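Local coordinates for FeoA (Thermococcus thioreducens, PDB 3E19), which probably takes part in regulating iron uptake, as a small metal-binding beta-barrel protein of the FeoA family, at residues 5-10 with 42-47; 53-58 with 62-67. All blocks are in the same frame, centred on the assembly; numbering follows the deposited sequence.

Interaction 1 of 2, residues 5-10 with 42-47; sequences VPLSEM and IQVLES
Leu7 and Ile42 meet through their methyl ends: Ile42 CD1 comes up against both branches of the leucine, 3.4 Å from Leu7 CD1 and 3.5 Å from Leu7 CD2, both closer than usual carbon contact. The leucine gets there because CG lies anti to its backbone N (chi1 167°), which swings both methyls toward Ile42 in the interior. Leu7 CD1 also touches Val44 CG2 at 3.9 Å, the two side chains running alongside in opposing senses. The same valine methyl meets Met10 CB at 3.9 Å, so one branch of Val44 serves two partners. A smaller alanine at Leu7 is likely to take away the two leucine methyls that Ile42 CD1 rests on, along with the contact to Val44, and open a gap between the turn and the strand. Toward Ser47 the contact is looser and polar: a water donates to Ser8 O and Met10 O and accepts from Ser47 OG at 2.6 Å, bridging where side chains do not meet. Val72 and Val74 of strand 72-76 and Ala69 also pack on Leu7. A 3-10 turn after the first strand, with Leu7 and the following Met10 laid against Ile42 and Val44, fits the small SH3-like barrel of the FeoA domain.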
loop_
_atom_site.group_PDB
_atom_site.type_symbol
_atom_site.label_atom_id
_atom_site.label_comp_id
_atom_site.label_asym_id
_atom_site.label_seq_id
_atom_site.Cartn_x
_atom_site.Cartn_y
_atom_site.Cartn_z
ATOM N N VAL C 5 -23.306 -6.061 27.865
ATOM C CA VAL C 5 -23.994 -4.975 27.141
ATOM C C VAL C 5 -23.507 -4.904 25.722
ATOM O O VAL C 5 -22.396 -5.349 25.456
ATOM C CB VAL C 5 -23.703 -3.632 27.812
ATOM C CG1 VAL C 5 -24.298 -3.610 29.226
ATOM C CG2 VAL C 5 -22.250 -3.340 27.814
ATOM N N PRO C 6 -24.333 -4.366 24.805
ATOM C CA PRO C 6 -23.862 -4.103 23.455
ATOM C C PRO C 6 -22.774 -3.043 23.422
ATOM O O PRO C 6 -22.754 -2.111 24.234
ATOM C CB PRO C 6 -25.124 -3.615 22.720
ATOM C CG PRO C 6 -26.264 -4.050 23.583
ATOM C CD PRO C 6 -25.749 -3.979 24.963
ATOM N N LEU C 7 -21.860 -3.177 22.477
ATOM C CA LEU C 7 -20.774 -2.239 22.396
ATOM C C LEU C 7 -21.347 -0.838 22.222
ATOM O O LEU C 7 -20.776 0.099 22.735
ATOM C CB LEU C 7 -19.843 -2.621 21.260
ATOM C CG LEU C 7 -18.807 -1.620 20.789
ATOM C CD1 LEU C 7 -17.926 -1.323 21.927
ATOM C CD2 LEU C 7 -18.061 -2.246 19.598
ATOM N N SER C 8 -22.470 -0.716 21.519
ATOM C CA SER C 8 -23.193 0.573 21.325
ATOM C C SER C 8 -23.557 1.306 22.614
ATOM O O SER C 8 -23.799 2.526 22.579
ATOM C CB SER C 8 -24.464 0.338 20.514
ATOM O OG SER C 8 -25.323 -0.603 21.153
ATOM N N GLU C 9 -23.612 0.586 23.737
ATOM C CA GLU C 9 -23.957 1.168 25.019
ATOM C C GLU C 9 -22.769 1.483 25.897
ATOM O O GLU C 9 -22.950 1.970 26.989
ATOM C CB GLU C 9 -24.980 0.287 25.764
ATOM C CG GLU C 9 -26.302 0.358 25.083
ATOM C CD GLU C 9 -27.300 -0.700 25.523
ATOM O OE1 GLU C 9 -27.163 -1.254 26.638
ATOM O OE2 GLU C 9 -28.230 -0.959 24.712
ATOM N N MET C 10 -21.555 1.261 25.410
ATOM C CA MET C 10 -20.382 1.455 26.224
ATOM C C MET C 10 -19.784 2.831 25.974
ATOM O O MET C 10 -19.930 3.412 24.927
ATOM C CB MET C 10 -19.350 0.387 25.914
ATOM C CG MET C 10 -19.809 -0.966 26.332
ATOM S SD MET C 10 -18.643 -2.223 25.798
ATOM C CE MET C 10 -17.270 -1.903 26.932
ATOM N N ILE C 42 -11.788 -5.142 23.826
ATOM C CA ILE C 42 -12.058 -3.881 23.208
ATOM C C ILE C 42 -11.967 -2.791 24.275
ATOM O O ILE C 42 -12.402 -2.994 25.420
ATOM C CB ILE C 42 -13.445 -3.928 22.464
ATOM C CG1 ILE C 42 -13.961 -2.534 22.111
ATOM C CG2 ILE C 42 -14.517 -4.649 23.226
ATOM C CD1 ILE C 42 -14.911 -2.610 21.005
ATOM N N GLN C 43 -11.369 -1.661 23.903
ATOM C CA GLN C 43 -11.500 -0.436 24.657
ATOM C C GLN C 43 -12.186 0.620 23.846
ATOM O O GLN C 43 -11.850 0.849 22.681
ATOM C CB GLN C 43 -10.159 0.126 25.096
ATOM C CG GLN C 43 -10.317 1.298 26.093
ATOM C CD GLN C 43 -8.979 1.931 26.440
ATOM O OE1 GLN C 43 -8.910 3.086 26.906
ATOM N NE2 GLN C 43 -7.901 1.200 26.173
ATOM N N VAL C 44 -13.140 1.278 24.493
ATOM C CA VAL C 44 -13.860 2.353 23.883
ATOM C C VAL C 44 -13.080 3.628 24.171
ATOM O O VAL C 44 -12.766 3.905 25.337
ATOM C CB VAL C 44 -15.251 2.433 24.434
ATOM C CG1 VAL C 44 -16.010 3.594 23.746
ATOM C CG2 VAL C 44 -15.918 1.047 24.212
ATOM N N LEU C 45 -12.737 4.347 23.102
ATOM C CA LEU C 45 -11.911 5.557 23.190
ATOM C C LEU C 45 -12.739 6.836 23.092
ATOM O O LEU C 45 -12.423 7.803 23.741
ATOM C CB LEU C 45 -10.860 5.570 22.085
ATOM C CG LEU C 45 -9.872 4.411 22.015
ATOM C CD1 LEU C 45 -8.797 4.745 21.029
ATOM C CD2 LEU C 45 -9.240 4.126 23.354
ATOM N N GLU C 46 -13.764 6.844 22.250
ATOM C CA GLU C 46 -14.603 8.031 22.039
ATOM C C GLU C 46 -15.963 7.584 21.581
ATOM O O GLU C 46 -16.090 6.581 20.884
ATOM C CB GLU C 46 -14.076 9.027 20.969
ATOM C CG GLU C 46 -12.617 8.926 20.617
ATOM C CD GLU C 46 -12.223 9.819 19.447
ATOM O OE1 GLU C 46 -13.040 10.699 19.068
ATOM O OE2 GLU C 46 -11.091 9.628 18.902
ATOM N N SER C 47 -16.971 8.369 21.945
ATOM C CA SER C 47 -18.327 8.143 21.497
ATOM C C SER C 47 -19.132 9.428 21.549
ATOM O O SER C 47 -18.841 10.316 22.372
ATOM C CB SER C 47 -18.993 7.097 22.373
ATOM O OG SER C 47 -20.214 6.682 21.796
HETATM O O HOH W 1 -21.601 4.593 22.586
#

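Interaction 2 of 2, residues 53-58 with 62-67; sequences IIISVG and FAIGKG
Ile64 holds CG1 anti to its backbone N (chi1 -174°), which leaves CG2 between N and the carbonyl carbon and turns this methyl across to Ile53, 3.8 Å from Ile53 CB. In Ile55 it is CG1 that takes the position between N and the carbonyl carbon (chi1 64°), bringing it to 4.0 Å from Phe62 CB; these two side chains lie obliquely across one another, and the touching is done by the phenylalanine's beta carbon. Ile53, Ile55, Phe62 and Ile64 share one face of the sheet, where Leu36 packs on Ile55 and Ile64. Ile54 and Ala63 occupy the other face. There Ile54 CD1 presses on Ala63 CB at 3.5 Å, a tight pair. The backbone is an antiparallel beta hairpin of strands 53-57 and 60-64 in the FeoA barrel. Ile53 with Ile64 and Ile55 with Phe62 are hydrogen-bonded pairs, each with two bonds, and Ile54 with Ala63 between them is a non-hydrogen-bonded pair. Ile64 N reaches Ile53 O at 2.8 Å in the carbonyl plane, whereas Phe62 N, 2.9 Å from Ile55 O, stands 22° off the plane of the Ile55 carbonyl. Between the bonded pairs, Ala63 CA makes a CA-H...O contact of 3.3 Å with Ile53 O. Beyond the strand, Gly65 is the N-cap of helix 66-69, and its N is hydrogen-bonded to Glu9 OE1 of a second subunit. Lys66 NZ binds the carbonyl oxygens of His48 and Pro49, while Val32 of a third subunit packs on Phe62.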
loop_
_atom_site.group_PDB
_atom_site.type_symbol
_atom_site.label_atom_id
_atom_site.label_comp_id
_atom_site.label_asym_id
_atom_site.label_seq_id
_atom_site.Cartn_x
_atom_site.Cartn_y
_atom_site.Cartn_z
ATOM N N ILE C 53 -18.482 5.426 17.085
ATOM C CA ILE C 53 -17.686 5.052 18.251
ATOM C C ILE C 53 -16.276 4.738 17.797
ATOM O O ILE C 53 -16.081 3.994 16.816
ATOM C CB ILE C 53 -18.304 3.798 18.916
ATOM C CG1 ILE C 53 -19.790 4.039 19.189
ATOM C CG2 ILE C 53 -17.574 3.445 20.197
ATOM C CD1 ILE C 53 -20.498 2.840 19.806
ATOM N N ILE C 54 -15.292 5.231 18.523
ATOM C CA ILE C 54 -13.914 4.897 18.232
ATOM C C ILE C 54 -13.453 3.892 19.260
ATOM O O ILE C 54 -13.519 4.166 20.455
ATOM C CB ILE C 54 -13.002 6.140 18.270
ATOM C CG1 ILE C 54 -13.560 7.227 17.342
ATOM C CG2 ILE C 54 -11.523 5.784 17.990
ATOM C CD1 ILE C 54 -13.792 6.819 15.865
ATOM N N ILE C 55 -12.984 2.738 18.790
ATOM C CA ILE C 55 -12.480 1.679 19.645
ATOM C C ILE C 55 -11.033 1.333 19.333
ATOM O O ILE C 55 -10.506 1.637 18.259
ATOM C CB ILE C 55 -13.327 0.357 19.516
ATOM C CG1 ILE C 55 -13.219 -0.217 18.093
ATOM C CG2 ILE C 55 -14.820 0.616 19.836
ATOM C CD1 ILE C 55 -13.956 -1.589 17.814
ATOM N N SER C 56 -10.420 0.623 20.273
ATOM C CA SER C 56 -9.124 0.030 20.088
ATOM C C SER C 56 -9.226 -1.480 20.367
ATOM O O SER C 56 -9.757 -1.899 21.419
ATOM C CB SER C 56 -8.162 0.705 21.043
ATOM O OG SER C 56 -6.957 -0.002 21.144
ATOM N N VAL C 57 -8.755 -2.273 19.403
ATOM C CA VAL C 57 -8.727 -3.760 19.459
ATOM C C VAL C 57 -7.316 -4.219 19.098
ATOM O O VAL C 57 -6.827 -3.930 18.021
ATOM C CB VAL C 57 -9.763 -4.407 18.524
ATOM C CG1 VAL C 57 -9.912 -5.935 18.823
ATOM C CG2 VAL C 57 -11.086 -3.758 18.700
ATOM N N GLY C 58 -6.640 -4.869 20.053
ATOM C CA GLY C 58 -5.286 -5.346 19.845
ATOM C C GLY C 58 -4.330 -4.242 19.494
ATOM O O GLY C 58 -3.401 -4.452 18.686
ATOM N N PHE C 62 -10.300 1.629 15.406
ATOM C CA PHE C 62 -11.349 1.554 14.425
ATOM C C PHE C 62 -12.493 2.480 14.790
ATOM O O PHE C 62 -12.779 2.683 15.956
ATOM C CB PHE C 62 -11.889 0.108 14.325
ATOM C CG PHE C 62 -10.925 -0.834 13.742
ATOM C CD1 PHE C 62 -10.679 -0.815 12.369
ATOM C CD2 PHE C 62 -10.211 -1.725 14.555
ATOM C CE1 PHE C 62 -9.727 -1.668 11.800
ATOM C CE2 PHE C 62 -9.280 -2.583 13.977
ATOM C CZ PHE C 62 -9.055 -2.547 12.587
ATOM N N ALA C 63 -13.206 2.966 13.782
ATOM C CA ALA C 63 -14.497 3.646 13.979
ATOM C C ALA C 63 -15.575 2.659 13.610
ATOM O O ALA C 63 -15.478 1.949 12.570
ATOM C CB ALA C 63 -14.605 4.856 13.089
ATOM N N ILE C 64 -16.603 2.587 14.441
ATOM C CA ILE C 64 -17.723 1.739 14.156
ATOM C C ILE C 64 -19.007 2.526 14.345
ATOM O O ILE C 64 -19.068 3.432 15.177
ATOM C CB ILE C 64 -17.661 0.475 15.094
ATOM C CG1 ILE C 64 -18.741 -0.530 14.744
ATOM C CG2 ILE C 64 -17.647 0.847 16.618
ATOM C CD1 ILE C 64 -18.453 -1.941 15.373
ATOM N N GLY C 65 -20.024 2.204 13.559
ATOM C CA GLY C 65 -21.300 2.867 13.681
ATOM C C GLY C 65 -22.057 2.280 14.835
ATOM O O GLY C 65 -21.875 1.107 15.159
ATOM N N LYS C 66 -22.915 3.082 15.451
ATOM C CA LYS C 66 -23.748 2.613 16.558
ATOM C C LYS C 66 -24.597 1.418 16.184
ATOM O O LYS C 66 -24.785 0.484 16.993
ATOM C CB LYS C 66 -24.686 3.728 17.060
ATOM C CG LYS C 66 -23.993 4.788 17.876
ATOM C CD LYS C 66 -24.800 5.248 19.073
ATOM C CE LYS C 66 -23.854 5.657 20.237
ATOM N NZ LYS C 66 -24.359 6.848 21.007
ATOM N N GLY C 67 -25.164 1.442 14.985
ATOM C CA GLY C 67 -25.963 0.282 14.512
ATOM C C GLY C 67 -25.206 -1.038 14.504
ATOM O O GLY C 67 -25.662 -2.024 15.104
#

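Interactions 1 and 2 lie side by side, their centres about 7 Å apart, because strands 41-46 and 53-57 are antiparallel neighbours in the same sheet. Probable hydrogen bonds join them, Leu45 N to Ile54 O and Gln43 O to Ser56 N, each 2.8 Å. Across this seam Ile42 CD1 packs on Ile55 CG2 at 3.4 Å, so Ile42 links the apolar cluster of interaction 1 with the isoleucine face of the hairpin. A classic beta bulge at Leu45 and Glu46, opposite Ile54, interrupts the regular pairing there. The surroundings differ: within the assembly no other chain touches segments 5-10 and 42-47, whereas segments 53-58 and 62-67 border two neighbouring subunits.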